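Local coordinates for protein nicotinate phosphoribosyltransferase (Porphyromonas gingivalis, PDB 2IM5) that probably catalyses the ATP-assisted joining of nicotinate to phosphoribosyl diphosphate, forming nicotinate ribonucleotide on the route to NAD, at residues 149-154 and 332-337; 162-167 and 178-183; 171-176 and 197-202. All blocks are in the same frame, centred on the assembly; numbering follows the deposited sequence.

Contact 1. Residues 149-154 and 332-337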
loop_
_atom_site.group_PDB
_atom_site.type_symbol
_atom_site.label_atom_id
_atom_site.label_comp_id
_atom_site.label_asym_id
_atom_site.label_seq_id
_atom_site.Cartn_x
_atom_site.Cartn_y
_atom_site.Cartn_z
ATOM N N ARG A 149 -4.720 -22.650 -6.348
ATOM C CA ARG A 149 -4.368 -23.243 -7.626
ATOM C C ARG A 149 -5.409 -22.843 -8.670
ATOM O O ARG A 149 -5.064 -22.450 -9.784
ATOM C CB ARG A 149 -4.296 -24.768 -7.527
ATOM C CG ARG A 149 -4.104 -25.416 -8.885
ATOM C CD ARG A 149 -3.919 -26.925 -8.814
ATOM N NE ARG A 149 -3.795 -27.494 -10.158
ATOM C CZ ARG A 149 -3.574 -28.779 -10.422
ATOM N NH1 ARG A 149 -3.446 -29.660 -9.432
ATOM N NH2 ARG A 149 -3.480 -29.184 -11.682
ATOM N N SER A 150 -6.684 -22.925 -8.303
ATOM C CA SER A 150 -7.755 -22.575 -9.227
ATOM C C SER A 150 -7.635 -21.131 -9.667
ATOM O O SER A 150 -7.769 -20.826 -10.850
ATOM C CB SER A 150 -9.121 -22.792 -8.578
ATOM O OG SER A 150 -9.286 -24.146 -8.214
ATOM N N LYS A 151 -7.398 -20.242 -8.710
ATOM C CA LYS A 151 -7.251 -18.826 -9.018
ATOM C C LYS A 151 -6.084 -18.598 -9.978
ATOM O O LYS A 151 -6.215 -17.868 -10.954
ATOM C CB LYS A 151 -7.033 -18.031 -7.730
ATOM C CG LYS A 151 -8.237 -18.018 -6.805
ATOM C CD LYS A 151 -7.886 -17.387 -5.461
ATOM C CE LYS A 151 -9.065 -17.438 -4.511
ATOM N NZ LYS A 151 -8.703 -16.928 -3.164
ATOM N N GLY A 152 -4.951 -19.231 -9.699
ATOM C CA GLY A 152 -3.794 -19.087 -10.559
ATOM C C GLY A 152 -4.081 -19.533 -11.982
ATOM O O GLY A 152 -3.769 -18.821 -12.941
ATOM N N GLU A 153 -4.685 -20.713 -12.126
ATOM C CA GLU A 153 -4.997 -21.245 -13.450
ATOM C C GLU A 153 -5.966 -20.328 -14.186
ATOM O O GLU A 153 -5.834 -20.106 -15.391
ATOM C CB GLU A 153 -5.572 -22.662 -13.329
ATOM C CG GLU A 153 -4.609 -23.647 -12.650
ATOM C CD GLU A 153 -5.187 -25.056 -12.472
ATOM O OE1 GLU A 153 -6.322 -25.186 -11.960
ATOM O OE2 GLU A 153 -4.495 -26.041 -12.832
ATOM N N LEU A 154 -6.929 -19.775 -13.455
ATOM C CA LEU A 154 -7.901 -18.872 -14.055
ATOM C C LEU A 154 -7.229 -17.612 -14.608
ATOM O O LEU A 154 -7.479 -17.219 -15.751
ATOM C CB LEU A 154 -8.956 -18.474 -13.019
ATOM C CG LEU A 154 -10.086 -17.566 -13.519
ATOM C CD1 LEU A 154 -10.984 -18.332 -14.487
ATOM C CD2 LEU A 154 -10.901 -17.071 -12.337
ATOM N N THR A 332 -6.362 -9.313 -0.126
ATOM C CA THR A 332 -6.965 -10.222 0.833
ATOM C C THR A 332 -7.619 -11.481 0.252
ATOM O O THR A 332 -7.641 -12.522 0.908
ATOM C CB THR A 332 -7.975 -9.460 1.727
ATOM O OG1 THR A 332 -8.172 -10.185 2.946
ATOM C CG2 THR A 332 -9.306 -9.294 1.022
ATOM N N ASN A 333 -8.151 -11.402 -0.965
ATOM C CA ASN A 333 -8.765 -12.576 -1.576
ATOM C C ASN A 333 -7.751 -13.705 -1.714
ATOM O O ASN A 333 -8.118 -14.878 -1.743
ATOM C CB ASN A 333 -9.334 -12.240 -2.953
ATOM C CG ASN A 333 -9.833 -13.475 -3.692
ATOM O OD1 ASN A 333 -9.052 -14.213 -4.298
ATOM N ND2 ASN A 333 -11.141 -13.716 -3.627
ATOM N N LEU A 334 -6.471 -13.351 -1.790
ATOM C CA LEU A 334 -5.416 -14.344 -1.931
ATOM C C LEU A 334 -4.737 -14.698 -0.612
ATOM O O LEU A 334 -4.502 -15.867 -0.328
ATOM C CB LEU A 334 -4.344 -13.843 -2.915
ATOM C CG LEU A 334 -4.745 -13.577 -4.372
ATOM C CD1 LEU A 334 -3.560 -13.038 -5.155
ATOM C CD2 LEU A 334 -5.245 -14.870 -5.003
ATOM N N THR A 335 -4.433 -13.689 0.199
ATOM C CA THR A 335 -3.714 -13.917 1.452
ATOM C C THR A 335 -4.556 -14.215 2.688
ATOM O O THR A 335 -4.015 -14.541 3.742
ATOM C CB THR A 335 -2.817 -12.718 1.772
ATOM O OG1 THR A 335 -3.646 -11.579 2.031
ATOM C CG2 THR A 335 -1.894 -12.409 0.587
ATOM N N ASN A 336 -5.869 -14.081 2.576
ATOM C CA ASN A 336 -6.724 -14.374 3.712
ATOM C C ASN A 336 -8.046 -14.953 3.228
ATOM O O ASN A 336 -9.079 -14.288 3.260
ATOM C CB ASN A 336 -6.976 -13.118 4.547
ATOM C CG ASN A 336 -7.409 -13.447 5.961
ATOM O OD1 ASN A 336 -8.063 -14.471 6.195
ATOM N ND2 ASN A 336 -7.061 -12.581 6.910
ATOM N N ASP A 337 -7.984 -16.198 2.769
ATOM C CA ASP A 337 -9.147 -16.927 2.265
ATOM C C ASP A 337 -8.882 -18.380 2.676
ATOM O O ASP A 337 -8.798 -19.287 1.843
ATOM C CB ASP A 337 -9.214 -16.778 0.740
ATOM C CG ASP A 337 -10.388 -17.513 0.125
ATOM O OD1 ASP A 337 -11.393 -17.748 0.839
ATOM O OD2 ASP A 337 -10.311 -17.840 -1.082
#

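Contact 2. Residues 162-167 and 178-183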
loop_
_atom_site.group_PDB
_atom_site.type_symbol
_atom_site.label_atom_id
_atom_site.label_comp_id
_atom_site.label_asym_id
_atom_site.label_seq_id
_atom_site.Cartn_x
_atom_site.Cartn_y
_atom_site.Cartn_z
ATOM N N PHE A 162 -1.451 -9.790 -12.963
ATOM C CA PHE A 162 -1.758 -9.394 -11.597
ATOM C C PHE A 162 -0.563 -9.494 -10.662
ATOM O O PHE A 162 0.415 -10.184 -10.952
ATOM C CB PHE A 162 -2.909 -10.246 -11.052
ATOM C CG PHE A 162 -2.504 -11.642 -10.649
ATOM C CD1 PHE A 162 -2.233 -11.944 -9.315
ATOM C CD2 PHE A 162 -2.371 -12.644 -11.604
ATOM C CE1 PHE A 162 -1.835 -13.224 -8.938
ATOM C CE2 PHE A 162 -1.974 -13.927 -11.238
ATOM C CZ PHE A 162 -1.705 -14.218 -9.904
ATOM N N SER A 163 -0.662 -8.794 -9.537
ATOM C CA SER A 163 0.380 -8.785 -8.518
ATOM C C SER A 163 -0.276 -9.084 -7.178
ATOM O O SER A 163 -1.461 -8.801 -6.986
ATOM C CB SER A 163 1.069 -7.409 -8.452
ATOM O OG SER A 163 1.787 -7.111 -9.637
ATOM N N ILE A 164 0.500 -9.652 -6.259
ATOM C CA ILE A 164 0.010 -9.986 -4.924
ATOM C C ILE A 164 0.233 -8.795 -3.983
ATOM O O ILE A 164 1.375 -8.449 -3.677
ATOM C CB ILE A 164 0.754 -11.224 -4.366
ATOM C CG1 ILE A 164 0.643 -12.382 -5.363
ATOM C CG2 ILE A 164 0.185 -11.611 -3.002
ATOM C CD1 ILE A 164 1.501 -13.587 -5.019
ATOM N N PHE A 165 -0.863 -8.176 -3.542
ATOM C CA PHE A 165 -0.838 -7.017 -2.641
ATOM C C PHE A 165 -1.582 -7.309 -1.331
ATOM O O PHE A 165 -2.269 -6.425 -0.825
ATOM C CB PHE A 165 -1.572 -5.812 -3.263
ATOM C CG PHE A 165 -0.892 -5.184 -4.446
ATOM C CD1 PHE A 165 0.376 -5.575 -4.851
ATOM C CD2 PHE A 165 -1.533 -4.156 -5.139
ATOM C CE1 PHE A 165 1.005 -4.950 -5.935
ATOM C CE2 PHE A 165 -0.920 -3.525 -6.220
ATOM C CZ PHE A 165 0.353 -3.923 -6.620
ATOM N N GLY A 166 -1.472 -8.505 -0.767
ATOM C CA GLY A 166 -2.242 -8.761 0.446
ATOM C C GLY A 166 -1.526 -8.933 1.777
ATOM O O GLY A 166 -2.078 -9.536 2.702
ATOM N N MET A 167 -0.319 -8.397 1.895
ATOM C CA MET A 167 0.445 -8.536 3.126
ATOM C C MET A 167 -0.208 -8.000 4.405
ATOM O O MET A 167 -0.344 -8.722 5.389
ATOM C CB MET A 167 1.826 -7.899 2.949
ATOM C CG MET A 167 2.525 -7.561 4.255
ATOM S SD MET A 167 4.318 -7.530 4.105
ATOM C CE MET A 167 4.759 -8.049 5.750
ATOM N N ARG A 178 2.963 -19.647 1.335
ATOM C CA ARG A 178 2.493 -20.794 0.561
ATOM C C ARG A 178 1.637 -20.371 -0.631
ATOM O O ARG A 178 1.767 -20.930 -1.717
ATOM C CB ARG A 178 1.707 -21.756 1.460
ATOM C CG ARG A 178 1.199 -23.006 0.748
ATOM C CD ARG A 178 2.312 -23.691 -0.042
ATOM N NE ARG A 178 1.809 -24.808 -0.838
ATOM C CZ ARG A 178 2.503 -25.417 -1.797
ATOM N NH1 ARG A 178 3.737 -25.019 -2.088
ATOM N NH2 ARG A 178 1.963 -26.428 -2.466
ATOM N N VAL A 179 0.768 -19.390 -0.428
ATOM C CA VAL A 179 -0.094 -18.899 -1.502
ATOM C C VAL A 179 0.750 -18.346 -2.649
ATOM O O VAL A 179 0.441 -18.573 -3.822
ATOM C CB VAL A 179 -1.056 -17.792 -0.993
ATOM C CG1 VAL A 179 -1.695 -17.058 -2.173
ATOM C CG2 VAL A 179 -2.152 -18.417 -0.124
ATOM N N THR A 180 1.812 -17.621 -2.301
ATOM C CA THR A 180 2.710 -17.053 -3.299
ATOM C C THR A 180 3.389 -18.180 -4.068
ATOM O O THR A 180 3.537 -18.116 -5.285
ATOM C CB THR A 180 3.796 -16.182 -2.635
ATOM O OG1 THR A 180 3.167 -15.099 -1.945
ATOM C CG2 THR A 180 4.762 -15.631 -3.680
ATOM N N ASP A 181 3.799 -19.214 -3.340
ATOM C CA ASP A 181 4.462 -20.365 -3.946
ATOM C C ASP A 181 3.541 -21.059 -4.948
ATOM O O ASP A 181 3.956 -21.403 -6.055
ATOM C CB ASP A 181 4.870 -21.365 -2.868
ATOM C CG ASP A 181 5.917 -22.342 -3.353
ATOM O OD1 ASP A 181 5.890 -22.698 -4.552
ATOM O OD2 ASP A 181 6.762 -22.761 -2.534
ATOM N N ILE A 182 2.289 -21.254 -4.555
ATOM C CA ILE A 182 1.314 -21.905 -5.417
ATOM C C ILE A 182 1.005 -21.073 -6.658
ATOM O O ILE A 182 0.957 -21.595 -7.776
ATOM C CB ILE A 182 0.001 -22.169 -4.655
ATOM C CG1 ILE A 182 0.269 -23.123 -3.487
ATOM C CG2 ILE A 182 -1.045 -22.746 -5.596
ATOM C CD1 ILE A 182 -0.908 -23.294 -2.548
ATOM N N LEU A 183 0.788 -19.778 -6.466
ATOM C CA LEU A 183 0.478 -18.906 -7.596
ATOM C C LEU A 183 1.626 -18.893 -8.600
ATOM O O LEU A 183 1.404 -18.935 -9.805
ATOM C CB LEU A 183 0.174 -17.487 -7.106
ATOM C CG LEU A 183 -1.192 -17.350 -6.432
ATOM C CD1 LEU A 183 -1.367 -15.961 -5.826
ATOM C CD2 LEU A 183 -2.276 -17.611 -7.472
#

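Contact 3. Residues 171-176 and 197-202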
loop_
_atom_site.group_PDB
_atom_site.type_symbol
_atom_site.label_atom_id
_atom_site.label_comp_id
_atom_site.label_asym_id
_atom_site.label_seq_id
_atom_site.Cartn_x
_atom_site.Cartn_y
_atom_site.Cartn_z
ATOM N N PHE A 171 -3.583 -13.801 6.570
ATOM C CA PHE A 171 -3.950 -14.606 7.728
ATOM C C PHE A 171 -2.682 -14.806 8.554
ATOM O O PHE A 171 -2.703 -14.728 9.779
ATOM C CB PHE A 171 -4.500 -15.969 7.290
ATOM C CG PHE A 171 -4.972 -16.830 8.437
ATOM C CD1 PHE A 171 -6.265 -16.702 8.942
ATOM C CD2 PHE A 171 -4.117 -17.756 9.022
ATOM C CE1 PHE A 171 -6.696 -17.489 10.013
ATOM C CE2 PHE A 171 -4.536 -18.546 10.094
ATOM C CZ PHE A 171 -5.827 -18.412 10.588
ATOM N N SER A 172 -1.577 -15.064 7.865
ATOM C CA SER A 172 -0.278 -15.265 8.503
ATOM C C SER A 172 0.808 -15.235 7.431
ATOM O O SER A 172 0.515 -15.324 6.235
ATOM C CB SER A 172 -0.225 -16.621 9.210
ATOM O OG SER A 172 -0.364 -17.676 8.275
ATOM N N LEU A 173 2.060 -15.124 7.867
ATOM C CA LEU A 173 3.195 -15.106 6.948
ATOM C C LEU A 173 3.201 -16.443 6.207
ATOM O O LEU A 173 3.412 -16.511 4.991
ATOM C CB LEU A 173 4.506 -14.969 7.735
ATOM C CG LEU A 173 5.791 -14.447 7.065
ATOM C CD1 LEU A 173 6.989 -15.150 7.700
ATOM C CD2 LEU A 173 5.793 -14.686 5.570
ATOM N N GLU A 174 2.963 -17.506 6.961
ATOM C CA GLU A 174 2.945 -18.860 6.427
ATOM C C GLU A 174 1.920 -19.007 5.308
ATOM O O GLU A 174 2.200 -19.614 4.280
ATOM C CB GLU A 174 2.655 -19.844 7.558
ATOM C CG GLU A 174 2.613 -21.293 7.141
ATOM C CD GLU A 174 2.545 -22.213 8.336
ATOM O OE1 GLU A 174 1.682 -21.986 9.217
ATOM O OE2 GLU A 174 3.357 -23.157 8.398
ATOM N N VAL A 175 0.731 -18.448 5.504
ATOM C CA VAL A 175 -0.289 -18.520 4.466
ATOM C C VAL A 175 0.120 -17.709 3.223
ATOM O O VAL A 175 0.002 -18.203 2.097
ATOM C CB VAL A 175 -1.650 -18.020 4.985
ATOM C CG1 VAL A 175 -2.616 -17.834 3.828
ATOM C CG2 VAL A 175 -2.215 -19.016 5.997
ATOM N N GLU A 176 0.603 -16.478 3.413
ATOM C CA GLU A 176 1.012 -15.670 2.262
ATOM C C GLU A 176 2.168 -16.346 1.531
ATOM O O GLU A 176 2.224 -16.338 0.304
ATOM C CB GLU A 176 1.439 -14.247 2.674
ATOM C CG GLU A 176 1.995 -13.441 1.486
ATOM C CD GLU A 176 2.372 -11.977 1.802
ATOM O OE1 GLU A 176 2.666 -11.636 2.976
ATOM O OE2 GLU A 176 2.397 -11.167 0.844
ATOM N N VAL A 197 8.427 -7.681 -0.434
ATOM C CA VAL A 197 9.823 -7.779 -0.871
ATOM C C VAL A 197 10.516 -9.064 -0.422
ATOM O O VAL A 197 11.275 -9.666 -1.188
ATOM C CB VAL A 197 10.632 -6.554 -0.394
ATOM C CG1 VAL A 197 12.038 -6.581 -0.994
ATOM C CG2 VAL A 197 9.899 -5.277 -0.796
ATOM N N HIS A 198 10.246 -9.482 0.813
ATOM C CA HIS A 198 10.820 -10.706 1.356
ATOM C C HIS A 198 10.422 -11.949 0.550
ATOM O O HIS A 198 11.272 -12.781 0.201
ATOM C CB HIS A 198 10.386 -10.899 2.810
ATOM C CG HIS A 198 10.578 -12.295 3.313
ATOM N ND1 HIS A 198 11.810 -12.917 3.341
ATOM C CD2 HIS A 198 9.690 -13.195 3.802
ATOM C CE1 HIS A 198 11.673 -14.137 3.830
ATOM N NE2 HIS A 198 10.397 -14.331 4.117
ATOM N N LEU A 199 9.130 -12.081 0.263
ATOM C CA LEU A 199 8.660 -13.229 -0.488
ATOM C C LEU A 199 9.072 -13.171 -1.960
ATOM O O LEU A 199 9.155 -14.202 -2.626
ATOM C CB LEU A 199 7.143 -13.361 -0.342
ATOM C CG LEU A 199 6.723 -13.721 1.093
ATOM C CD1 LEU A 199 5.212 -13.869 1.182
ATOM C CD2 LEU A 199 7.419 -15.024 1.522
ATOM N N ALA A 200 9.329 -11.970 -2.471
ATOM C CA ALA A 200 9.759 -11.827 -3.856
ATOM C C ALA A 200 11.188 -12.363 -3.907
ATOM O O ALA A 200 11.594 -13.022 -4.863
ATOM C CB ALA A 200 9.730 -10.366 -4.273
ATOM N N HIS A 201 11.940 -12.074 -2.853
ATOM C CA HIS A 201 13.317 -12.524 -2.740
ATOM C C HIS A 201 13.327 -14.045 -2.624
ATOM O O HIS A 201 14.010 -14.738 -3.380
ATOM C CB HIS A 201 13.964 -11.912 -1.495
ATOM C CG HIS A 201 15.350 -12.411 -1.222
ATOM N ND1 HIS A 201 15.924 -12.356 0.030
ATOM C CD2 HIS A 201 16.284 -12.954 -2.040
ATOM C CE1 HIS A 201 17.151 -12.844 -0.028
ATOM N NE2 HIS A 201 17.394 -13.213 -1.272
ATOM N N LYS A 202 12.549 -14.552 -1.673
ATOM C CA LYS A 202 12.460 -15.984 -1.422
ATOM C C LYS A 202 11.992 -16.825 -2.614
ATOM O O LYS A 202 12.556 -17.888 -2.886
ATOM C CB LYS A 202 11.531 -16.244 -0.236
ATOM C CG LYS A 202 11.292 -17.711 0.039
ATOM C CD LYS A 202 10.571 -17.935 1.360
ATOM C CE LYS A 202 10.311 -19.426 1.572
ATOM N NZ LYS A 202 9.719 -19.702 2.899
#

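Contact 1. Residues 149-154 and 332-337
Lys151, on helix 141-157, faces the short helix 332-335 across a gap of 8.6 Å between its CA and that of Leu334, the nearest pair of backbones here. Lys151 spans this separation with its extended side chain. Its CG stands beside the backbone N and opposite the carbonyl carbon (chi1 -67°), and beyond it the extended chain delivers NZ to the C-terminal end of the short helix. Three oxygens receive it. The backbone O of Asn333 lies 2.6 Å from Lys151 NZ, with the donor tilted 32° from the carbonyl plane. Asn333 OD1 is 3.0 Å from Lys151 NZ, which sits well above the amide carbonyl plane rather than on a lone pair. The third partner is charged: Asp337 OD2 forms a salt bridge with Lys151 NZ at 2.8 Å, using the lone pair that points away from its other oxygen. Lower down the chain the contact is apolar, Lys151 CD passing Leu334 CD2 at 3.7 Å, the two chains running alongside one another with opposed directions. Pro310, at the start of helix 310-320, touches both Lys151 and Asn333. The short helix follows strand 325-330, which neighbours strand 162-164 in the parallel sheet. One ammonium group thus ties helix 141-157 to helix 332-335 and to Asp337 in the loop after it, and the nearby carboxylate and two carbonyl oxygens would be expected to favour the charged form of the lysine.

Contact 2. Residues 162-167 and 178-183
Ile164 and Leu183 meet inside a beta-alpha-beta unit, in which strand 162-164 is followed by helix 173-186 and then by strand 191-194, parallel to the first. The helix packs against the sheet and runs back nearly antiparallel to the strand, at 155° between the two short segments, with their axes 10.7 Å apart. Ile164, Leu183, Phe162 and Thr180 fill the layer between strand and helix, and one methyl group of the helix serves two residues of the strand. Leu183 CD1 lies 3.8 Å from Ile164 CD1 and slightly farther from CG1 of the same isoleucine. Leu183 CD1 also lies at the edge of the Phe162 ring, 4.2 Å from Phe162 CE1, near the ring plane. The phenylalanine has its CG between the backbone N and the carbonyl carbon (chi1 77°), a rotamer that carries the ring toward the leucine. One turn back along the helix, Thr180 meets the same isoleucine methyl from another direction: Ile164 CD1 is 3.8 Å from Thr180 OG1 and 4.1 Å from Thr180 CG2. The hydroxyl is hydrogen-bonded to Glu176 O in the preceding turn, so a polar group takes part in this apolar layer while its bonding need is met within its own helix. All four touching residues are buried. Phe162 and Ile164 also pack on Leu191 of the adjacent strand 191-194, and Phe162 reaches Met155 of helix 141-157. That helix flanks Val179, Ile182 and Leu183 through Thr148, while Thr180 faces Leu199 and His203 of helix 197-203.

Contact 3. Residues 171-176 and 197-202
The apolar part of this contact is carried by Leu199, which projects from helix 197-203 toward the first turn of helix 173-186; the closest CA atoms, those of Glu176 and Leu199, are 8.5 Å apart. Its two methyl groups divide the work. Leu199 CD1 lies against Glu176 CG at 3.3 Å and over the carboxylate carbon, Glu176 CD, at 3.5 Å, a tight fit. The methyl thus rests on one face of the carboxylate as well as on the aliphatic chain, the two side chains meeting at an angle. Leu199 CD2 meets CD2 of Leu173 at 4.4 Å, a looser approach. Leu199 has its CG opposite its carbonyl carbon (chi1 -67°), and this sets the fork of the side chain toward the other helix. Glu176, with CG opposite its own backbone N (chi1 175°), extends its chain across the leucine methyl.

Helix 173-186 follows strand 162-164, and helix 197-203 follows strand 191-194, so the contact joins the N-terminal portions of successive helices in the alternating strand-and-helix order of the parallel-stranded domain, which belongs to the TIM-barrel clan.

Among the polar interactions, the N-cap Ser172 starts the helix from which Leu173 and Glu176 project: Ser172 OG accepts from Val175 N at 3.1 Å, with an N-H...O angle of 157°. Buried Glu176 finds its charge partner outside the two segments, OE1 forming a salt bridge with Arg170 NH1 and a weak hydrogen bond with Asn196 ND2. Asn196 also accepts from Leu199 N through OD1, which places one asparagine beside both the carboxylate and the start of helix 197-203. Farther along, Lys202 NZ makes a salt bridge to Asp177 OD2, linking the two helices.

Helix 173-186 is the element that contacts 2 and 3 share, contributing its first turn to contact 3 and residues 178-183, farther along the helix, to contact 2. Their centres lie 8 Å apart, as do those of contacts 1 and 2, whereas contacts 1 and 3 are separated by 14 Å. Along the chain, contact 1 closes a long loop that encloses the other two, and the segments of contacts 2 and 3 alternate. Contact 1 touches both: Thr335 OG1 probably bonds to Gly166 O, and Thr335 O to Phe171 N. Parts of the chain some 180 residues apart are thereby brought together where strand 325-330 lies beside strand 162-164 in the parallel sheet.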